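Local coordinates for protein tryptophan--tRNA ligase (Aeropyrum pernix, PDB 3A04) that catalyses the ATP-dependent attachment of L-tryptophan to tRNA(Trp), releasing AMP and diphosphate, at residues P250-R255 / S264-T269; N277-A282 / Q339-K344. All blocks are in the same frame, centred on the assembly; numbering follows the deposited sequence.

Contact 1 closes a loop, and contact 2 packs two helices. They follow one another along the chain, and their centres are 11 Å apart. K278, on the first helix of contact 2, joins them. K278 NZ lies 3.0 Å from T265 O of contact 1, probably as a hydrogen bond. K278 CB lies 3.7 Å from I266 CD1. A282 CB also packs 3.8 Å from L252 O. The KMSKS region, K256-S260, runs between the two segments of contact 1, so contact 1 borders the ATP-handling signature of class I synthetases. The iron-sulfur cluster is about 10 Å from the L252 side chain and about 8 Å from that of A341.

Contact 1 of 2, residues P250-R255 / S264-T269; sequences PGLDGR and STIFLT
G251 packs against S264, with its CA 3.3 Å from S264 O. It also opens a type I beta turn that ends at G254. L252 makes the backbone bond of the contact: its N donates to S264 O at 2.8 Å and an N-H...O angle of 170°. With L252 CG anti to the carbonyl carbon (chi1 -61°) and CD1 extended beyond it (chi2 172°), L252 CD1 comes to 3.6 Å from I266 CD1. The two side chains cross at about a right angle. D253 comes next, its carboxylate beside the S264 hydroxyl. Its OD1 accepts from R255 N at 2.7 Å in an Asx turn; R255 N meets D253 OD1 from above the carboxylate plane. R255 adds a long ion pair, NE to D253 OD2 at 3.7 Å, and its O accepts from G251 N at 2.7 Å, closing the loop. The KMSKS region, K256-S260, lies in the chain between the two segments, and T265 OG1 bonds to S258 O within it. All of this lies between strand 242-246 and helix 272-280. I266 packs on K278 of that helix and F85 of helix 85-99, while L268 reaches F348 of helix 334-364.

Contact 2 of 2, residues N277-A282 / Q339-K344; sequences NKLFRA and QIAWEK. With CD (cadmium ion), chain C.
This is helix-to-helix packing, mainly apolar, with L279 and F280 set against Q339, A341 and W342. It joins the last turn of helix 272-280 to the early part of the long helix 334-364. L279 faces the partner helix. Its CG lies anti to the backbone N (chi1 -170°), which carries CD2 out to the partner helix. L279 CD2 lies 3.5 Å from W342 CA, and it also touches W342 CB and A341 CB. It therefore presses on the backbone between A341 and W342, and it meets the indole at its edge. F280 touches with ring atoms CZ and CE1. F280 CZ comes to 3.5 Å from Q339 N, and F280 CE1 to 3.9 Å from W342 CB, which sits at the edge of the phenyl ring. The Q339 amide passes close to the same ring, with OE1 3.7 Å from F280 CZ and the two planes 41° apart. That OE1 accepts a hydrogen bond from R276 NH2. R276 also makes cation-pi contacts with F280 and W342, so one guanidinium serves both rings and the amide. K338 NZ bonds to F280 O and A282 O, tying the end of the first helix to the second. E343 points away from the interface. It grips the cadmium ion through both carboxylate oxygens, with OE1 the nearer at 2.2 Å, and E346 completes the protein ligands. Helix 334-364 starts at the iron-sulfur cluster, where C334 and C337 line the pocket. The packing belongs to the helical region that follows the KMSKS loop in this class I synthetase.

Contact 1 of 2, residues P250-R255 / S264-T269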
ATOM      1  N   PRO A 250      32.438  -9.748   7.530  1.00 45.26           N
ATOM      2  CA  PRO A 250      32.602  -8.791   8.611  1.00 46.95           C
ATOM      3  C   PRO A 250      33.284  -7.529   8.068  1.00 46.78           C
ATOM      4  O   PRO A 250      33.950  -7.578   7.014  1.00 49.10           O
ATOM      5  CB  PRO A 250      33.471  -9.540   9.611  1.00 46.61           C
ATOM      6  CG  PRO A 250      34.194 -10.590   8.799  1.00 47.78           C
ATOM      7  CD  PRO A 250      33.443 -10.808   7.529  1.00 45.37           C
ATOM      8  N   GLY A 251      32.983  -6.396   8.670  1.00 45.52           N
ATOM      9  CA  GLY A 251      33.698  -5.141   8.346  1.00 44.06           C
ATOM     10  C   GLY A 251      35.188  -5.233   8.691  1.00 40.59           C
ATOM     11  O   GLY A 251      35.640  -6.163   9.363  1.00 39.34           O
ATOM     12  N   LEU A 252      35.946  -4.251   8.256  1.00 39.48           N
ATOM     13  CA  LEU A 252      37.404  -4.242   8.478  1.00 41.09           C
ATOM     14  C   LEU A 252      37.747  -4.110   9.972  1.00 44.09           C
ATOM     15  O   LEU A 252      38.857  -4.425  10.378  1.00 44.25           O
ATOM     16  CB  LEU A 252      38.055  -3.124   7.673  1.00 37.99           C
ATOM     17  CG  LEU A 252      37.773  -3.400   6.178  1.00 37.72           C
ATOM     18  CD1 LEU A 252      38.226  -2.244   5.342  1.00 37.02           C
ATOM     19  CD2 LEU A 252      38.445  -4.669   5.731  1.00 37.86           C
ATOM     20  N   ASP A 253      36.763  -3.714  10.780  1.00 46.78           N
ATOM     21  CA  ASP A 253      36.913  -3.736  12.228  1.00 50.72           C
ATOM     22  C   ASP A 253      36.364  -4.984  12.899  1.00 52.66           C
ATOM     23  O   ASP A 253      36.393  -5.064  14.115  1.00 54.52           O
ATOM     24  CB  ASP A 253      36.225  -2.527  12.864  1.00 51.21           C
ATOM     25  CG  ASP A 253      34.759  -2.445  12.493  1.00 53.40           C
ATOM     26  OD1 ASP A 253      34.190  -3.440  11.996  1.00 51.43           O
ATOM     27  OD2 ASP A 253      34.182  -1.373  12.658  1.00 57.16           O
ATOM     28  N   GLY A 254      35.865  -5.959  12.160  1.00 53.80           N
ATOM     29  CA  GLY A 254      35.306  -7.139  12.841  1.00 55.14           C
ATOM     30  C   GLY A 254      33.858  -6.934  13.318  1.00 55.96           C
ATOM     31  O   GLY A 254      33.193  -7.880  13.803  1.00 57.10           O
ATOM     32  N   ARG A 255      33.347  -5.728  13.168  1.00 54.60           N
ATOM     33  CA  ARG A 255      31.912  -5.522  13.255  1.00 55.16           C
ATOM     34  C   ARG A 255      31.236  -5.460  11.866  1.00 55.32           C
ATOM     35  O   ARG A 255      31.886  -5.191  10.840  1.00 53.65           O
ATOM     36  CB  ARG A 255      31.657  -4.256  14.068  1.00 55.63           C
ATOM     37  CG  ARG A 255      32.287  -4.360  15.516  1.00 59.24           C
ATOM     38  CD  ARG A 255      32.023  -3.144  16.431  1.00 61.17           C
ATOM     39  NE  ARG A 255      32.872  -2.016  16.064  1.00 67.62           N
ATOM     40  CZ  ARG A 255      33.097  -0.941  16.831  1.00 71.25           C
ATOM     41  NH1 ARG A 255      32.546  -0.841  18.042  1.00 73.68           N
ATOM     42  NH2 ARG A 255      33.893   0.031  16.397  1.00 71.62           N
ATOM     43  N   SER A 264      35.373   0.953   8.391  1.00 51.52           N
ATOM     44  CA  SER A 264      35.404  -0.466   8.287  1.00 49.27           C
ATOM     45  C   SER A 264      34.705  -1.038   7.067  1.00 47.09           C
ATOM     46  O   SER A 264      34.483  -2.255   6.977  1.00 44.25           O
ATOM     47  CB  SER A 264      34.877  -1.081   9.570  1.00 51.05           C
ATOM     48  OG  SER A 264      35.727  -0.663  10.631  1.00 51.64           O
ATOM     49  N   THR A 265      34.409  -0.139   6.119  1.00 44.38           N
ATOM     50  CA  THR A 265      33.913  -0.522   4.811  1.00 44.41           C
ATOM     51  C   THR A 265      34.699   0.243   3.724  1.00 41.65           C
ATOM     52  O   THR A 265      34.681   1.473   3.716  1.00 42.46           O
ATOM     53  CB  THR A 265      32.352  -0.194   4.675  1.00 43.87           C
ATOM     54  OG1 THR A 265      32.140   1.177   5.035  1.00 46.40           O
ATOM     55  CG2 THR A 265      31.573  -0.941   5.764  1.00 46.26           C
ATOM     56  N   ILE A 266      35.268  -0.482   2.783  1.00 38.15           N
ATOM     57  CA  ILE A 266      35.729   0.116   1.520  1.00 36.80           C
ATOM     58  C   ILE A 266      34.590   0.426   0.561  1.00 33.47           C
ATOM     59  O   ILE A 266      33.830  -0.467   0.182  1.00 32.54           O
ATOM     60  CB  ILE A 266      36.640  -0.827   0.733  1.00 37.19           C
ATOM     61  CG1 ILE A 266      37.693  -1.494   1.654  1.00 42.23           C
ATOM     62  CG2 ILE A 266      37.115  -0.124  -0.617  1.00 36.85           C
ATOM     63  CD1 ILE A 266      38.799  -0.664   2.137  1.00 43.49           C
ATOM     64  N   PHE A 267      34.450   1.690   0.156  1.00 31.99           N
ATOM     65  CA  PHE A 267      33.445   2.012  -0.834  1.00 30.45           C
ATOM     66  C   PHE A 267      34.015   1.816  -2.212  1.00 30.90           C
ATOM     67  O   PHE A 267      35.234   2.072  -2.482  1.00 30.04           O
ATOM     68  CB  PHE A 267      32.952   3.464  -0.594  1.00 30.29           C
ATOM     69  CG  PHE A 267      32.325   3.620   0.758  1.00 32.33           C
ATOM     70  CD1 PHE A 267      31.212   2.842   1.114  1.00 34.73           C
ATOM     71  CD2 PHE A 267      32.836   4.507   1.690  1.00 34.39           C
ATOM     72  CE1 PHE A 267      30.625   2.947   2.391  1.00 36.76           C
ATOM     73  CE2 PHE A 267      32.237   4.656   2.986  1.00 36.81           C
ATOM     74  CZ  PHE A 267      31.154   3.875   3.332  1.00 39.90           C
ATOM     75  N   LEU A 268      33.186   1.379  -3.142  1.00 29.27           N
ATOM     76  CA  LEU A 268      33.682   1.199  -4.532  1.00 28.81           C
ATOM     77  C   LEU A 268      34.184   2.500  -5.186  1.00 29.19           C
ATOM     78  O   LEU A 268      34.934   2.452  -6.187  1.00 27.84           O
ATOM     79  CB  LEU A 268      32.663   0.487  -5.402  1.00 28.71           C
ATOM     80  CG  LEU A 268      33.055  -1.005  -5.156  1.00 34.55           C
ATOM     81  CD1 LEU A 268      32.559  -1.486  -3.807  1.00 31.04           C
ATOM     82  CD2 LEU A 268      32.657  -1.931  -6.214  1.00 37.16           C
ATOM     83  N   THR A 269      33.746   3.623  -4.639  1.00 28.74           N
ATOM     84  CA  THR A 269      34.206   4.938  -5.171  1.00 31.04           C
ATOM     85  C   THR A 269      35.414   5.543  -4.410  1.00 32.68           C
ATOM     86  O   THR A 269      35.853   6.659  -4.731  1.00 32.19           O
ATOM     87  CB  THR A 269      33.015   5.994  -5.170  1.00 30.13           C
ATOM     88  OG1 THR A 269      32.526   6.085  -3.839  1.00 30.39           O
ATOM     89  CG2 THR A 269      31.918   5.524  -6.107  1.00 31.16           C
TER

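Contact 2 of 2, residues N277-A282 / Q339-K344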
ATOM      1  N   ASN A 277      44.425   3.157   2.945  1.00 34.83           N
ATOM      2  CA  ASN A 277      44.535   3.371   4.361  1.00 35.16           C
ATOM      3  C   ASN A 277      43.512   2.614   5.175  1.00 36.07           C
ATOM      4  O   ASN A 277      43.810   2.101   6.236  1.00 36.12           O
ATOM      5  CB  ASN A 277      44.392   4.866   4.655  1.00 38.08           C
ATOM      6  CG  ASN A 277      45.634   5.661   4.234  1.00 42.74           C
ATOM      7  OD1 ASN A 277      46.712   5.095   4.046  1.00 45.65           O
ATOM      8  ND2 ASN A 277      45.464   6.964   4.047  1.00 45.85           N
ATOM      9  N   LYS A 278      42.274   2.555   4.684  1.00 35.91           N
ATOM     10  CA  LYS A 278      41.285   1.722   5.363  1.00 36.00           C
ATOM     11  C   LYS A 278      41.746   0.288   5.404  1.00 35.20           C
ATOM     12  O   LYS A 278      41.586  -0.404   6.435  1.00 35.90           O
ATOM     13  CB  LYS A 278      39.932   1.785   4.617  1.00 34.13           C
ATOM     14  CG  LYS A 278      39.296   3.127   4.662  1.00 35.22           C
ATOM     15  CD  LYS A 278      37.854   3.026   4.015  1.00 30.77           C
ATOM     16  CE  LYS A 278      37.065   4.317   4.253  1.00 34.72           C
ATOM     17  NZ  LYS A 278      35.848   4.255   3.331  1.00 38.31           N
ATOM     18  N   LEU A 279      42.257  -0.216   4.280  1.00 33.14           N
ATOM     19  CA  LEU A 279      42.746  -1.601   4.315  1.00 35.20           C
ATOM     20  C   LEU A 279      43.894  -1.771   5.333  1.00 36.39           C
ATOM     21  O   LEU A 279      43.995  -2.794   6.062  1.00 36.55           O
ATOM     22  CB  LEU A 279      43.256  -2.034   2.913  1.00 34.86           C
ATOM     23  CG  LEU A 279      43.591  -3.531   2.715  1.00 35.22           C
ATOM     24  CD1 LEU A 279      42.374  -4.405   3.010  1.00 38.00           C
ATOM     25  CD2 LEU A 279      43.872  -3.806   1.235  1.00 36.42           C
ATOM     26  N   PHE A 280      44.807  -0.794   5.359  1.00 36.80           N
ATOM     27  CA  PHE A 280      45.956  -0.951   6.262  1.00 37.64           C
ATOM     28  C   PHE A 280      45.621  -0.821   7.756  1.00 39.14           C
ATOM     29  O   PHE A 280      46.331  -1.338   8.626  1.00 38.75           O
ATOM     30  CB  PHE A 280      47.137  -0.035   5.860  1.00 36.40           C
ATOM     31  CG  PHE A 280      48.092  -0.730   4.909  1.00 35.50           C
ATOM     32  CD1 PHE A 280      47.771  -0.851   3.569  1.00 32.53           C
ATOM     33  CD2 PHE A 280      49.273  -1.288   5.361  1.00 39.59           C
ATOM     34  CE1 PHE A 280      48.638  -1.519   2.632  1.00 33.85           C
ATOM     35  CE2 PHE A 280      50.164  -1.960   4.447  1.00 38.47           C
ATOM     36  CZ  PHE A 280      49.831  -2.049   3.081  1.00 35.70           C
ATOM     37  N   ARG A 281      44.490  -0.211   8.025  1.00 39.27           N
ATOM     38  CA  ARG A 281      43.971  -0.151   9.364  1.00 41.33           C
ATOM     39  C   ARG A 281      43.118  -1.306   9.776  1.00 41.31           C
ATOM     40  O   ARG A 281      42.669  -1.329  10.918  1.00 41.05           O
ATOM     41  CB  ARG A 281      43.167   1.153   9.523  1.00 40.64           C
ATOM     42  CG  ARG A 281      44.158   2.278   9.656  1.00 47.12           C
ATOM     43  CD  ARG A 281      43.510   3.608   9.429  1.00 53.52           C
ATOM     44  NE  ARG A 281      44.579   4.573   9.208  1.00 61.21           N
ATOM     45  CZ  ARG A 281      44.397   5.744   8.599  1.00 65.66           C
ATOM     46  NH1 ARG A 281      43.176   6.081   8.163  1.00 65.12           N
ATOM     47  NH2 ARG A 281      45.430   6.563   8.421  1.00 67.27           N
ATOM     48  N   ALA A 282      42.836  -2.246   8.859  1.00 40.16           N
ATOM     49  CA  ALA A 282      41.949  -3.398   9.186  1.00 38.91           C
ATOM     50  C   ALA A 282      42.471  -4.258  10.353  1.00 40.60           C
ATOM     51  O   ALA A 282      43.685  -4.517  10.459  1.00 37.66           O
ATOM     52  CB  ALA A 282      41.748  -4.334   7.962  1.00 38.29           C
ATOM     53  N   GLN A 339      49.844  -5.440   2.077  1.00 33.13           N
ATOM     54  CA  GLN A 339      50.192  -4.817   0.804  1.00 33.04           C
ATOM     55  C   GLN A 339      49.816  -5.768  -0.365  1.00 31.15           C
ATOM     56  O   GLN A 339      49.380  -5.293  -1.403  1.00 31.35           O
ATOM     57  CB  GLN A 339      51.701  -4.373   0.775  1.00 35.28           C
ATOM     58  CG  GLN A 339      52.200  -3.924  -0.594  1.00 35.16           C
ATOM     59  CD  GLN A 339      51.616  -2.648  -1.138  1.00 43.13           C
ATOM     60  OE1 GLN A 339      50.901  -1.860  -0.446  1.00 44.78           O
ATOM     61  NE2 GLN A 339      51.951  -2.395  -2.395  1.00 45.25           N
ATOM     62  N   ILE A 340      49.948  -7.088  -0.208  1.00 29.79           N
ATOM     63  CA  ILE A 340      49.508  -8.028  -1.251  1.00 30.37           C
ATOM     64  C   ILE A 340      47.974  -7.845  -1.582  1.00 30.33           C
ATOM     65  O   ILE A 340      47.537  -7.760  -2.750  1.00 30.40           O
ATOM     66  CB  ILE A 340      49.798  -9.498  -0.806  1.00 30.43           C
ATOM     67  CG1 ILE A 340      51.308  -9.895  -0.962  1.00 31.55           C
ATOM     68  CG2 ILE A 340      49.043 -10.572  -1.696  1.00 31.72           C
ATOM     69  CD1 ILE A 340      51.622 -11.299  -0.088  1.00 32.35           C
ATOM     70  N   ALA A 341      47.183  -7.772  -0.539  1.00 29.88           N
ATOM     71  CA  ALA A 341      45.718  -7.571  -0.703  1.00 30.57           C
ATOM     72  C   ALA A 341      45.517  -6.189  -1.313  1.00 30.19           C
ATOM     73  O   ALA A 341      44.705  -6.052  -2.223  1.00 30.64           O
ATOM     74  CB  ALA A 341      45.086  -7.650   0.632  1.00 30.98           C
ATOM     75  N   TRP A 342      46.329  -5.190  -0.887  1.00 30.24           N
ATOM     76  CA  TRP A 342      46.160  -3.838  -1.431  1.00 31.09           C
ATOM     77  C   TRP A 342      46.376  -3.807  -2.910  1.00 31.21           C
ATOM     78  O   TRP A 342      45.583  -3.173  -3.648  1.00 31.82           O
ATOM     79  CB  TRP A 342      47.000  -2.740  -0.689  1.00 32.41           C
ATOM     80  CG  TRP A 342      47.042  -1.550  -1.567  1.00 35.68           C
ATOM     81  CD1 TRP A 342      48.136  -1.113  -2.307  1.00 39.75           C
ATOM     82  CD2 TRP A 342      45.925  -0.728  -1.976  1.00 36.54           C
ATOM     83  NE1 TRP A 342      47.768  -0.036  -3.095  1.00 42.72           N
ATOM     84  CE2 TRP A 342      46.427   0.224  -2.912  1.00 40.53           C
ATOM     85  CE3 TRP A 342      44.556  -0.674  -1.609  1.00 34.15           C
ATOM     86  CZ2 TRP A 342      45.609   1.216  -3.506  1.00 41.04           C
ATOM     87  CZ3 TRP A 342      43.734   0.330  -2.190  1.00 36.25           C
ATOM     88  CH2 TRP A 342      44.275   1.271  -3.132  1.00 36.81           C
ATOM     89  N   GLU A 343      47.421  -4.511  -3.417  1.00 30.29           N
ATOM     90  CA  GLU A 343      47.645  -4.480  -4.857  1.00 31.32           C
ATOM     91  C   GLU A 343      46.526  -5.083  -5.668  1.00 30.93           C
ATOM     92  O   GLU A 343      46.223  -4.650  -6.820  1.00 31.58           O
ATOM     93  CB  GLU A 343      49.014  -5.148  -5.249  1.00 31.15           C
ATOM     94  CG  GLU A 343      50.214  -4.363  -4.662  1.00 32.32           C
ATOM     95  CD  GLU A 343      50.461  -2.967  -5.288  1.00 41.39           C
ATOM     96  OE1 GLU A 343      49.599  -2.329  -5.830  1.00 45.62           O
ATOM     97  OE2 GLU A 343      51.549  -2.438  -5.233  1.00 47.57           O
ATOM     98  N   LYS A 344      45.883  -6.097  -5.088  1.00 30.42           N
ATOM     99  CA  LYS A 344      44.726  -6.662  -5.783  1.00 30.38           C
ATOM    100  C   LYS A 344      43.573  -5.606  -5.792  1.00 29.27           C
ATOM    101  O   LYS A 344      42.873  -5.400  -6.809  1.00 29.38           O
ATOM    102  CB  LYS A 344      44.237  -7.873  -4.980  1.00 31.40           C
ATOM    103  CG  LYS A 344      45.196  -9.028  -4.797  1.00 35.64           C
ATOM    104  CD  LYS A 344      45.276  -9.778  -6.082  1.00 40.88           C
ATOM    105  CE  LYS A 344      46.137 -11.049  -5.903  1.00 43.49           C
ATOM    106  NZ  LYS A 344      46.604 -11.490  -7.254  1.00 43.03           N
TER
HETATM  107 CD    CD C 374      50.332  -0.227  -5.942  1.00 34.13          CD